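UPF0255 protein frsA (Vibrio vulnificus, PDB 4I4C) probably hydrolyses carboxylic esters as a serine esterase of the alpha/beta-hydrolase superfamily. Local coordinates at residues A[265-279]-A[289-303]. Numbering follows the deposited sequence.
With 6NA (hexanoic acid), chain D.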
# COMPACT_ATOMS: atom_id res chain seq x y z
N ARG A 265 -14.42 -11.18 -16.66
CA ARG A 265 -13.04 -11.58 -16.41
C ARG A 265 -12.33 -10.62 -15.43
O ARG A 265 -11.45 -9.84 -15.82
CB ARG A 265 -12.25 -11.69 -17.72
CG ARG A 265 -12.54 -12.96 -18.52
CD ARG A 265 -12.49 -14.20 -17.59
NE ARG A 265 -12.65 -15.48 -18.28
CZ ARG A 265 -13.79 -16.16 -18.37
NH1 ARG A 265 -14.90 -15.68 -17.80
NH2 ARG A 265 -13.83 -17.32 -19.01
N VAL A 266 -12.72 -10.70 -14.16
CA VAL A 266 -12.22 -9.80 -13.12
C VAL A 266 -11.43 -10.58 -12.08
O VAL A 266 -11.91 -11.60 -11.56
CB VAL A 266 -13.37 -9.09 -12.38
CG1 VAL A 266 -12.84 -8.30 -11.18
CG2 VAL A 266 -14.15 -8.20 -13.33
N GLY A 267 -10.23 -10.09 -11.78
CA GLY A 267 -9.40 -10.65 -10.72
C GLY A 267 -9.02 -9.64 -9.65
O GLY A 267 -9.36 -8.46 -9.75
N LEU A 268 -8.30 -10.10 -8.64
CA LEU A 268 -7.95 -9.27 -7.50
C LEU A 268 -6.51 -9.53 -7.06
O LEU A 268 -6.10 -10.67 -6.93
CB LEU A 268 -8.88 -9.55 -6.31
CG LEU A 268 -10.40 -9.42 -6.45
CD1 LEU A 268 -11.12 -9.97 -5.20
CD2 LEU A 268 -10.82 -7.96 -6.73
N ILE A 269 -5.75 -8.45 -6.87
CA ILE A 269 -4.41 -8.52 -6.27
C ILE A 269 -4.40 -7.66 -5.00
O ILE A 269 -4.83 -6.51 -5.03
CB ILE A 269 -3.32 -8.02 -7.25
CG1 ILE A 269 -3.46 -8.74 -8.61
CG2 ILE A 269 -1.95 -8.27 -6.68
CD1 ILE A 269 -2.53 -8.22 -9.70
N GLY A 270 -3.93 -8.21 -3.89
CA GLY A 270 -3.96 -7.53 -2.61
C GLY A 270 -2.64 -7.70 -1.88
O GLY A 270 -2.23 -8.82 -1.59
N PHE A 271 -1.96 -6.59 -1.60
CA PHE A 271 -0.71 -6.60 -0.84
C PHE A 271 -0.99 -6.16 0.58
O PHE A 271 -1.80 -5.26 0.81
CB PHE A 271 0.28 -5.61 -1.46
CG PHE A 271 0.58 -5.86 -2.91
CD1 PHE A 271 1.60 -6.72 -3.29
CD2 PHE A 271 -0.14 -5.20 -3.90
CE1 PHE A 271 1.89 -6.94 -4.64
CE2 PHE A 271 0.14 -5.40 -5.25
CZ PHE A 271 1.16 -6.28 -5.61
N ARG A 272 -0.28 -6.74 1.54
CA ARG A 272 -0.49 -6.40 2.95
C ARG A 272 -1.98 -6.43 3.29
O ARG A 272 -2.70 -7.31 2.84
CB ARG A 272 0.11 -5.02 3.29
CG ARG A 272 1.54 -4.82 2.89
CD ARG A 272 2.37 -5.98 3.35
NE ARG A 272 3.22 -5.64 4.48
CZ ARG A 272 3.84 -6.54 5.24
NH1 ARG A 272 3.68 -7.85 5.00
NH2 ARG A 272 4.60 -6.13 6.24
N PHE A 273 -2.43 -5.44 4.06
CA PHE A 273 -3.83 -5.40 4.50
C PHE A 273 -4.77 -5.35 3.31
O PHE A 273 -5.91 -5.81 3.40
CB PHE A 273 -4.07 -4.20 5.42
CG PHE A 273 -5.35 -4.30 6.23
CD1 PHE A 273 -5.88 -5.52 6.58
CD2 PHE A 273 -6.02 -3.16 6.62
CE1 PHE A 273 -7.04 -5.61 7.31
CE2 PHE A 273 -7.19 -3.24 7.35
CZ PHE A 273 -7.70 -4.46 7.69
N GLY A 274 -4.30 -4.80 2.19
CA GLY A 274 -5.04 -4.91 0.94
C GLY A 274 -5.44 -6.35 0.65
O GLY A 274 -6.53 -6.62 0.12
N GLY A 275 -4.58 -7.29 1.01
CA GLY A 275 -4.87 -8.71 0.83
C GLY A 275 -6.05 -9.26 1.61
O GLY A 275 -6.78 -10.11 1.11
N ASN A 276 -6.24 -8.80 2.84
CA ASN A 276 -7.43 -9.19 3.60
C ASN A 276 -8.71 -8.85 2.89
O ASN A 276 -9.67 -9.62 2.92
CB ASN A 276 -7.47 -8.50 4.94
CG ASN A 276 -6.42 -8.99 5.86
OD1 ASN A 276 -5.28 -9.21 5.45
ND2 ASN A 276 -6.80 -9.17 7.13
N ALA A 277 -8.72 -7.67 2.28
CA ALA A 277 -9.93 -7.16 1.64
C ALA A 277 -10.29 -7.98 0.41
O ALA A 277 -11.47 -8.19 0.11
CB ALA A 277 -9.76 -5.69 1.28
N MET A 278 -9.26 -8.42 -0.32
CA MET A 278 -9.48 -9.21 -1.53
C MET A 278 -9.99 -10.61 -1.18
O MET A 278 -10.81 -11.17 -1.91
CB MET A 278 -8.19 -9.29 -2.36
CG MET A 278 -7.64 -7.93 -2.81
SD MET A 278 -8.98 -6.93 -3.51
CE MET A 278 -9.17 -5.71 -2.21
N VAL A 279 -9.50 -11.17 -0.08
CA VAL A 279 -9.92 -12.52 0.33
C VAL A 279 -11.36 -12.44 0.77
O VAL A 279 -12.20 -13.23 0.35
CB VAL A 279 -9.13 -13.04 1.54
CG1 VAL A 279 -9.72 -14.36 1.97
CG2 VAL A 279 -7.67 -13.20 1.22
N ILE A 289 -15.85 -12.72 -9.07
CA ILE A 289 -14.40 -12.80 -8.93
C ILE A 289 -13.88 -14.11 -9.51
O ILE A 289 -14.28 -15.19 -9.08
CB ILE A 289 -13.96 -12.69 -7.45
CG1 ILE A 289 -14.32 -11.31 -6.88
CG2 ILE A 289 -12.47 -12.96 -7.31
CD1 ILE A 289 -13.95 -10.17 -7.82
N LYS A 290 -13.00 -14.01 -10.50
CA LYS A 290 -12.48 -15.18 -11.20
C LYS A 290 -11.13 -15.66 -10.64
O LYS A 290 -10.77 -16.82 -10.80
CB LYS A 290 -12.33 -14.87 -12.69
CG LYS A 290 -13.67 -14.58 -13.39
CD LYS A 290 -14.66 -15.74 -13.17
CE LYS A 290 -15.93 -15.59 -14.01
NZ LYS A 290 -16.60 -14.25 -13.82
N ALA A 291 -10.40 -14.76 -9.99
CA ALA A 291 -9.09 -15.10 -9.43
C ALA A 291 -8.68 -14.09 -8.38
O ALA A 291 -9.02 -12.93 -8.49
CB ALA A 291 -8.04 -15.15 -10.53
N CYS A 292 -7.93 -14.55 -7.37
CA CYS A 292 -7.40 -13.67 -6.34
C CYS A 292 -5.96 -14.06 -5.98
O CYS A 292 -5.62 -15.24 -5.88
CB CYS A 292 -8.29 -13.68 -5.08
SG CYS A 292 -7.66 -12.66 -3.69
N VAL A 293 -5.10 -13.06 -5.81
CA VAL A 293 -3.72 -13.29 -5.40
C VAL A 293 -3.38 -12.27 -4.32
O VAL A 293 -3.67 -11.08 -4.46
CB VAL A 293 -2.74 -13.11 -6.58
CG1 VAL A 293 -1.32 -13.43 -6.15
CG2 VAL A 293 -3.15 -13.98 -7.76
N ILE A 294 -2.78 -12.75 -3.24
CA ILE A 294 -2.39 -11.88 -2.14
C ILE A 294 -0.92 -12.08 -1.78
O ILE A 294 -0.38 -13.16 -1.92
CB ILE A 294 -3.29 -12.08 -0.90
CG1 ILE A 294 -3.18 -13.52 -0.36
CG2 ILE A 294 -4.75 -11.74 -1.22
CD1 ILE A 294 -3.81 -13.68 1.04
N LEU A 295 -0.26 -11.01 -1.33
CA LEU A 295 1.13 -11.13 -0.90
C LEU A 295 1.31 -10.39 0.41
O LEU A 295 0.96 -9.22 0.52
CB LEU A 295 2.08 -10.59 -1.97
CG LEU A 295 3.59 -10.58 -1.65
CD1 LEU A 295 4.11 -11.93 -1.16
CD2 LEU A 295 4.40 -10.12 -2.86
N GLY A 296 1.88 -11.07 1.41
CA GLY A 296 2.18 -10.44 2.69
C GLY A 296 0.98 -9.96 3.50
O GLY A 296 1.10 -9.02 4.29
N ALA A 297 -0.17 -10.60 3.32
CA ALA A 297 -1.40 -10.19 4.00
C ALA A 297 -1.47 -10.64 5.46
O ALA A 297 -1.15 -11.80 5.78
CB ALA A 297 -2.64 -10.69 3.21
N PRO A 298 -1.88 -9.73 6.37
CA PRO A 298 -2.10 -10.07 7.78
C PRO A 298 -3.47 -10.73 7.96
O PRO A 298 -4.40 -10.08 8.46
CB PRO A 298 -2.09 -8.71 8.48
CG PRO A 298 -2.57 -7.75 7.43
CD PRO A 298 -2.06 -8.29 6.11
N ILE A 299 -3.58 -11.99 7.55
CA ILE A 299 -4.86 -12.70 7.54
C ILE A 299 -5.46 -12.89 8.93
O ILE A 299 -6.66 -12.70 9.13
CB ILE A 299 -4.72 -14.08 6.88
CG1 ILE A 299 -4.38 -13.95 5.40
CG2 ILE A 299 -6.00 -14.91 7.07
CD1 ILE A 299 -5.24 -12.97 4.64
N HIS A 300 -4.62 -13.28 9.88
CA HIS A 300 -5.12 -13.63 11.20
C HIS A 300 -4.12 -13.45 12.33
O HIS A 300 -4.42 -12.78 13.33
CB HIS A 300 -5.61 -15.09 11.22
CG HIS A 300 -5.80 -15.64 12.61
ND1 HIS A 300 -6.85 -15.26 13.42
CD2 HIS A 300 -5.08 -16.53 13.33
CE1 HIS A 300 -6.77 -15.90 14.58
NE2 HIS A 300 -5.70 -16.68 14.54
N ASP A 301 -2.94 -14.05 12.18
CA ASP A 301 -2.04 -14.25 13.31
C ASP A 301 -1.70 -12.98 14.09
O ASP A 301 -1.93 -12.91 15.30
CB ASP A 301 -0.75 -14.97 12.90
CG ASP A 301 0.04 -15.46 14.09
OD1 ASP A 301 -0.30 -16.52 14.65
OD2 ASP A 301 1.01 -14.77 14.48
N ILE A 302 -1.17 -11.97 13.40
CA ILE A 302 -0.78 -10.73 14.08
C ILE A 302 -1.98 -10.02 14.70
O ILE A 302 -1.89 -9.52 15.83
CB ILE A 302 0.04 -9.78 13.15
CG1 ILE A 302 0.37 -8.48 13.86
CG2 ILE A 302 -0.71 -9.47 11.87
CD1 ILE A 302 1.40 -8.64 14.96
N PHE A 303 -3.10 -9.98 13.98
CA PHE A 303 -4.29 -9.27 14.46
C PHE A 303 -4.82 -9.88 15.75
O PHE A 303 -5.37 -9.18 16.61
CB PHE A 303 -5.38 -9.28 13.39
CG PHE A 303 -5.13 -8.31 12.28
CD1 PHE A 303 -4.30 -7.22 12.46
CD2 PHE A 303 -5.73 -8.48 11.05
CE1 PHE A 303 -4.07 -6.34 11.45
CE2 PHE A 303 -5.49 -7.58 10.02
CZ PHE A 303 -4.66 -6.51 10.22
CA 6NA D . -0.60 -3.95 7.43
C 6NA D . -0.49 -3.08 6.23
O 6NA D . -1.37 -3.01 5.41
CB 6NA D . -0.69 -3.24 8.70
CG 6NA D . -0.92 -4.00 9.91
CD 6NA D . 0.12 -4.92 10.36
C6 6NA D . 1.15 -4.32 11.18
OXT 6NA D . 0.48 -2.42 6.05
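Val293 N binds Leu268 O at 2.8 Å, and Gly270 N returns a bond to Val293 O. Leu295 N to Gly270 O and Arg272 N to Leu295 O continue this parallel pairing of strands 266-271 and 291-295. Beyond the strands, the Asn276 amide reaches Pro298 O through ND2 at 2.9 Å. The bond is fairly straight at N-H (156°), but the donor stands well above the carbonyl plane. ND2 also bonds Tyr244, so two partners fix the turn of this buried amide. Arg272 bends at chi2 and chi3, which brings NH1 back to Gly296 O in a weak bond; its stronger partner is Asp366, by a salt bridge. Phe273 N donates to the hexanoic acid O at 3.0 Å, and Leu202 N binds the ligand too. The edge of Phe303 meets the face of Phe273, planes 82° apart, in an offset edge-to-face pair. With CG anti to the backbone N (chi1 -164°), the Phe273 ring swings back to Phe303. Gly275 lets helix 273-279 come close: its CA lies 3.7 Å from Ile294 CG2 on the strand and also packs on Ala297 CB in the loop that follows. Further along, Cys292 SG packs on Met278 CB at 3.7 Å, and Ile294 CD1 meets Val279 CG2 at 3.9 Å. The Leu268 side chain crosses that of Ile289 at about a right angle, CD1 against CG1. Strand 266-271, helix 273-284 and strand 291-295 form a beta-alpha-beta unit of the alpha/beta-hydrolase sheet. Strand 266-271 lies between 193-199 and 291-295, which in turn borders 358-363. Helix 273-284 covers the face of Leu268, Cys292 and Ile294; helix 394-413 covers that of Ile269, Val293 and Leu295.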